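Local coordinates for synaptic vesicle membrane protein VAT-1 homolog-like (Homo sapiens, PDB 4A27), which probably acts as an oxidoreductase of the quinone oxidoreductase branch of the zinc-containing alcohol dehydrogenase family, although its substrate is not established, at residues Pro26-Cys40 and Ala96-Val108. Numbering follows the deposited sequence.
With EDO (1,2-ethanediol), chain D.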
loop_
_atom_site.group_PDB
_atom_site.type_symbol
_atom_site.label_atom_id
_atom_site.label_comp_id
_atom_site.label_asym_id
_atom_site.label_seq_id
_atom_site.Cartn_x
_atom_site.Cartn_y
_atom_site.Cartn_z
ATOM N N PRO A 26 26.787 -27.426 -15.995
ATOM C CA PRO A 26 25.431 -27.970 -15.927
ATOM C C PRO A 26 24.791 -28.074 -17.325
ATOM O O PRO A 26 25.251 -27.429 -18.260
ATOM C CB PRO A 26 24.695 -26.956 -15.054
ATOM C CG PRO A 26 25.401 -25.669 -15.317
ATOM C CD PRO A 26 26.846 -26.022 -15.557
ATOM N N GLU A 27 23.779 -28.924 -17.466
ATOM C CA GLU A 27 23.021 -29.026 -18.707
ATOM C C GLU A 27 21.562 -28.716 -18.402
ATOM O O GLU A 27 21.091 -28.964 -17.295
ATOM C CB GLU A 27 23.169 -30.424 -19.357
ATOM C CG GLU A 27 24.550 -30.713 -19.982
ATOM C CD GLU A 27 24.918 -29.753 -21.130
ATOM O OE1 GLU A 27 24.022 -29.299 -21.871
ATOM O OE2 GLU A 27 26.117 -29.449 -21.301
ATOM N N PRO A 28 20.834 -28.150 -19.380
ATOM C CA PRO A 28 19.474 -27.672 -19.142
ATOM C C PRO A 28 18.448 -28.797 -19.017
ATOM O O PRO A 28 18.356 -29.646 -19.889
ATOM C CB PRO A 28 19.189 -26.806 -20.383
ATOM C CG PRO A 28 20.016 -27.398 -21.438
ATOM C CD PRO A 28 21.293 -27.809 -20.735
ATOM N N GLN A 29 17.682 -28.781 -17.934
ATOM C CA GLN A 29 16.583 -29.704 -17.753
ATOM C C GLN A 29 15.378 -29.212 -18.549
ATOM O O GLN A 29 15.440 -28.151 -19.177
ATOM C CB GLN A 29 16.240 -29.798 -16.267
ATOM C CG GLN A 29 17.425 -30.173 -15.402
ATOM C CD GLN A 29 17.014 -31.006 -14.194
ATOM O OE1 GLN A 29 16.891 -30.487 -13.079
ATOM N NE2 GLN A 29 16.771 -32.297 -14.417
ATOM N N ASP A 30 14.287 -29.972 -18.527
ATOM C CA ASP A 30 13.050 -29.542 -19.186
ATOM C C ASP A 30 12.640 -28.146 -18.684
ATOM O O ASP A 30 12.645 -27.868 -17.474
ATOM C CB ASP A 30 11.921 -30.558 -18.979
ATOM N N GLY A 31 12.329 -27.253 -19.619
ATOM C CA GLY A 31 11.905 -25.896 -19.265
ATOM C C GLY A 31 13.007 -24.951 -18.789
ATOM O O GLY A 31 12.702 -23.854 -18.326
ATOM N N GLU A 32 14.278 -25.361 -18.899
ATOM C CA GLU A 32 15.414 -24.509 -18.527
ATOM C C GLU A 32 16.130 -24.102 -19.796
ATOM O O GLU A 32 15.900 -24.687 -20.850
ATOM C CB GLU A 32 16.392 -25.251 -17.615
ATOM C CG GLU A 32 15.816 -25.632 -16.253
ATOM C CD GLU A 32 16.880 -26.201 -15.317
ATOM O OE1 GLU A 32 17.893 -26.761 -15.811
ATOM O OE2 GLU A 32 16.703 -26.082 -14.084
ATOM N N LEU A 33 16.966 -23.074 -19.720
ATOM C CA LEU A 33 17.976 -22.900 -20.748
ATOM C C LEU A 33 19.361 -22.728 -20.130
ATOM O O LEU A 33 19.497 -22.532 -18.920
ATOM C CB LEU A 33 17.604 -21.806 -21.760
ATOM C CG LEU A 33 17.143 -20.443 -21.275
ATOM C CD1 LEU A 33 18.383 -19.650 -20.936
ATOM C CD2 LEU A 33 16.298 -19.721 -22.310
ATOM N N LYS A 34 20.369 -22.896 -20.980
ATOM C CA LYS A 34 21.761 -22.838 -20.611
ATOM C C LYS A 34 22.318 -21.534 -21.136
ATOM O O LYS A 34 22.153 -21.219 -22.327
ATOM C CB LYS A 34 22.495 -24.014 -21.255
ATOM C CG LYS A 34 23.970 -24.142 -20.896
ATOM C CD LYS A 34 24.607 -25.276 -21.736
ATOM C CE LYS A 34 26.112 -25.435 -21.527
ATOM N NZ LYS A 34 26.659 -26.625 -22.280
ATOM N N ILE A 35 22.991 -20.792 -20.253
ATOM C CA ILE A 35 23.502 -19.452 -20.555
ATOM C C ILE A 35 25.004 -19.408 -20.369
ATOM O O ILE A 35 25.539 -19.809 -19.315
ATOM C CB ILE A 35 22.863 -18.319 -19.622
ATOM C CG1 ILE A 35 21.367 -18.176 -19.861
ATOM C CG2 ILE A 35 23.562 -16.973 -19.914
ATOM C CD1 ILE A 35 20.598 -17.232 -18.901
ATOM N N ARG A 36 25.685 -18.914 -21.398
ATOM C CA ARG A 36 27.124 -18.669 -21.369
ATOM C C ARG A 36 27.258 -17.267 -20.786
ATOM O O ARG A 36 26.872 -16.300 -21.437
ATOM C CB ARG A 36 27.694 -18.759 -22.795
ATOM C CG ARG A 36 29.146 -18.272 -22.998
ATOM C CD ARG A 36 30.185 -19.121 -22.291
ATOM N NE ARG A 36 30.383 -20.365 -23.047
ATOM C CZ ARG A 36 31.427 -21.180 -22.930
ATOM N NH1 ARG A 36 32.419 -20.922 -22.080
ATOM N NH2 ARG A 36 31.477 -22.274 -23.680
ATOM N N VAL A 37 27.795 -17.175 -19.571
ATOM C CA VAL A 37 27.696 -15.973 -18.769
ATOM C C VAL A 37 28.737 -14.979 -19.194
ATOM O O VAL A 37 29.894 -15.335 -19.396
ATOM C CB VAL A 37 27.882 -16.292 -17.273
ATOM C CG1 VAL A 37 27.962 -14.998 -16.378
ATOM C CG2 VAL A 37 26.780 -17.207 -16.835
ATOM N N LYS A 38 28.317 -13.730 -19.372
ATOM C CA LYS A 38 29.250 -12.648 -19.690
ATOM C C LYS A 38 29.465 -11.721 -18.486
ATOM O O LYS A 38 30.542 -11.158 -18.318
ATOM C CB LYS A 38 28.723 -11.843 -20.844
ATOM C CG LYS A 38 28.609 -12.628 -22.138
ATOM C CD LYS A 38 29.971 -12.766 -22.782
ATOM C CE LYS A 38 29.925 -13.472 -24.125
ATOM N NZ LYS A 38 31.164 -13.074 -24.882
ATOM N N ALA A 39 28.408 -11.508 -17.694
ATOM C CA ALA A 39 28.529 -10.674 -16.517
ATOM C C ALA A 39 27.534 -11.077 -15.471
ATOM O O ALA A 39 26.476 -11.628 -15.775
ATOM C CB ALA A 39 28.348 -9.218 -16.906
ATOM N N CYS A 40 27.868 -10.732 -14.231
ATOM C CA CYS A 40 27.078 -11.009 -13.069
ATOM C C CYS A 40 26.957 -9.757 -12.197
ATOM O O CYS A 40 27.942 -9.008 -11.946
ATOM C CB CYS A 40 27.772 -12.092 -12.181
ATOM S SG CYS A 40 28.660 -13.440 -13.042
ATOM N N ALA A 96 25.026 -18.082 -10.100
ATOM C CA ALA A 96 25.278 -17.105 -11.147
ATOM C C ALA A 96 26.768 -16.815 -11.367
ATOM O O ALA A 96 27.137 -16.487 -12.481
ATOM C CB ALA A 96 24.530 -15.807 -10.868
ATOM N N TRP A 97 27.617 -16.924 -10.343
ATOM C CA TRP A 97 29.035 -16.583 -10.501
ATOM C C TRP A 97 29.891 -17.692 -11.124
ATOM O O TRP A 97 30.835 -18.181 -10.509
ATOM C CB TRP A 97 29.659 -16.147 -9.168
ATOM C CG TRP A 97 29.020 -14.925 -8.586
ATOM C CD1 TRP A 97 28.083 -14.113 -9.188
ATOM C CD2 TRP A 97 29.325 -14.308 -7.330
ATOM N NE1 TRP A 97 27.765 -13.066 -8.359
ATOM C CE2 TRP A 97 28.491 -13.167 -7.209
ATOM C CE3 TRP A 97 30.170 -14.646 -6.264
ATOM C CZ2 TRP A 97 28.501 -12.341 -6.082
ATOM C CZ3 TRP A 97 30.189 -13.837 -5.157
ATOM C CH2 TRP A 97 29.347 -12.695 -5.066
ATOM N N ALA A 98 29.589 -18.023 -12.370
ATOM C CA ALA A 98 30.239 -19.107 -13.097
ATOM C C ALA A 98 30.170 -18.779 -14.586
ATOM O O ALA A 98 29.391 -17.911 -15.016
ATOM C CB ALA A 98 29.558 -20.452 -12.803
ATOM N N GLU A 99 31.003 -19.448 -15.366
ATOM C CA GLU A 99 31.035 -19.260 -16.802
ATOM C C GLU A 99 29.760 -19.715 -17.489
ATOM O O GLU A 99 29.434 -19.216 -18.571
ATOM C CB GLU A 99 32.267 -19.980 -17.404
ATOM C CG GLU A 99 33.567 -19.271 -17.045
ATOM C CD GLU A 99 34.837 -19.955 -17.544
ATOM O OE1 GLU A 99 34.935 -21.203 -17.483
ATOM O OE2 GLU A 99 35.751 -19.215 -17.964
ATOM N N VAL A 100 29.068 -20.693 -16.900
ATOM C CA VAL A 100 27.815 -21.223 -17.450
ATOM C C VAL A 100 26.789 -21.462 -16.347
ATOM O O VAL A 100 27.132 -21.873 -15.218
ATOM C CB VAL A 100 28.041 -22.574 -18.243
ATOM C CG1 VAL A 100 26.759 -23.079 -18.849
ATOM C CG2 VAL A 100 29.094 -22.415 -19.363
ATOM N N VAL A 101 25.536 -21.177 -16.701
ATOM C CA VAL A 101 24.390 -21.177 -15.803
ATOM C C VAL A 101 23.199 -21.814 -16.512
ATOM O O VAL A 101 22.917 -21.508 -17.670
ATOM C CB VAL A 101 24.039 -19.690 -15.367
ATOM C CG1 VAL A 101 22.588 -19.508 -15.077
ATOM C CG2 VAL A 101 24.883 -19.263 -14.146
ATOM N N CYS A 102 22.473 -22.662 -15.806
ATOM C CA CYS A 102 21.182 -23.132 -16.257
ATOM C C CYS A 102 20.118 -22.566 -15.315
ATOM O O CYS A 102 20.330 -22.498 -14.105
ATOM C CB CYS A 102 21.144 -24.672 -16.292
ATOM S SG CYS A 102 22.097 -25.392 -17.702
ATOM N N THR A 103 18.991 -22.122 -15.872
ATOM C CA THR A 103 17.900 -21.547 -15.059
ATOM C C THR A 103 16.548 -21.700 -15.786
ATOM O O THR A 103 16.500 -21.666 -17.035
ATOM C CB THR A 103 18.178 -20.025 -14.723
ATOM O OG1 THR A 103 17.383 -19.588 -13.598
ATOM C CG2 THR A 103 17.926 -19.137 -15.947
ATOM N N PRO A 104 15.454 -21.885 -15.015
ATOM C CA PRO A 104 14.134 -22.023 -15.631
ATOM C C PRO A 104 13.790 -20.820 -16.508
ATOM O O PRO A 104 14.094 -19.687 -16.154
ATOM C CB PRO A 104 13.192 -22.130 -14.432
ATOM C CG PRO A 104 14.015 -22.684 -13.338
ATOM C CD PRO A 104 15.402 -22.104 -13.550
ATOM N N VAL A 105 13.176 -21.081 -17.655
ATOM C CA VAL A 105 12.928 -20.069 -18.656
ATOM C C VAL A 105 12.064 -18.887 -18.135
ATOM O O VAL A 105 12.141 -17.784 -18.682
ATOM C CB VAL A 105 12.244 -20.693 -19.911
ATOM C CG1 VAL A 105 10.779 -21.054 -19.594
ATOM C CG2 VAL A 105 12.339 -19.773 -21.119
ATOM N N GLU A 106 11.259 -19.098 -17.085
ATOM C CA GLU A 106 10.429 -18.013 -16.585
ATOM C C GLU A 106 11.262 -16.897 -15.961
ATOM O O GLU A 106 10.753 -15.797 -15.815
ATOM C CB GLU A 106 9.291 -18.465 -15.644
ATOM C CG GLU A 106 9.691 -19.195 -14.397
ATOM C CD GLU A 106 9.786 -20.700 -14.590
ATOM O OE1 GLU A 106 9.901 -21.166 -15.765
ATOM O OE2 GLU A 106 9.778 -21.410 -13.555
ATOM N N PHE A 107 12.534 -17.170 -15.644
ATOM C CA PHE A 107 13.422 -16.164 -15.082
ATOM C C PHE A 107 14.391 -15.525 -16.077
ATOM O O PHE A 107 15.352 -14.854 -15.682
ATOM C CB PHE A 107 14.205 -16.765 -13.933
ATOM C CG PHE A 107 13.352 -17.404 -12.915
ATOM C CD1 PHE A 107 12.321 -16.690 -12.297
ATOM C CD2 PHE A 107 13.550 -18.740 -12.580
ATOM C CE1 PHE A 107 11.524 -17.290 -11.332
ATOM C CE2 PHE A 107 12.756 -19.363 -11.638
ATOM C CZ PHE A 107 11.741 -18.652 -11.009
ATOM N N VAL A 108 14.129 -15.703 -17.362
ATOM C CA VAL A 108 15.036 -15.233 -18.393
ATOM C C VAL A 108 14.362 -14.194 -19.252
ATOM O O VAL A 108 13.181 -14.315 -19.562
ATOM C CB VAL A 108 15.535 -16.415 -19.300
ATOM C CG1 VAL A 108 16.537 -15.904 -20.310
ATOM C CG2 VAL A 108 16.146 -17.509 -18.456
HETATM C C1 EDO D . 34.341 -16.224 -22.402
HETATM O O1 EDO D . 32.926 -15.943 -22.374
HETATM C C2 EDO D . 34.812 -16.954 -21.133
HETATM O O2 EDO D . 33.968 -18.097 -20.874
HETATM O O HOH W 1 31.450 -17.570 -19.483
#
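Leu33 and Ile35 pair with Thr103 and Val101 at the hydrogen-bonded positions of an antiparallel ladder, closed at one end by Val105 N to Gly31 O and at the other by Val37 N to Glu99 O. Ile35 N to Val101 O, at 2.7 Å, is its shortest bond. Beyond the Val37 N to Glu99 O bond, a water donates to both Val37 O and Glu99 O.

On one face, Cys102 SG lies against the Pro26-Pro28 backbone, 3.4 Å from Glu27 C, with the Pro26 and Pro28 rings beside it. Lys34 CG stands anti to the backbone N (chi1 -177°) and the chain runs fully extended past Val100, its CG 3.6 Å from Val100 CG1, to bring NZ within 3.0 Å of Glu27 OE2 in a salt bridge. Val100 CG2 sits over one face of the Arg36 guanidinium, offset toward its rim; Arg36 NE pairs with Glu73. On the other face, Leu33 meets Val108 tip to tip, CD1 to CG2 4.0 Å, and crosses Val105 at about a right angle, while Val37 CG2 packs on Val101 CG2. At the far end Cys40 CB approaches Trp97 CD1 obliquely at 3.6 Å.

A type II turn from Gln29 to Glu32 leads into the ladder; Glu32 OE1 accepts Gln29 N at 2.9 Å, bracing it. The pair belongs to the GroES-like domain: strand 67-75 hydrogen-bonds to the other edge of strand 32-42, Met4 of strand 4-9 touches Pro26 and Val100, and Val88 of strand 87-91 packs against Ile35 and Val108.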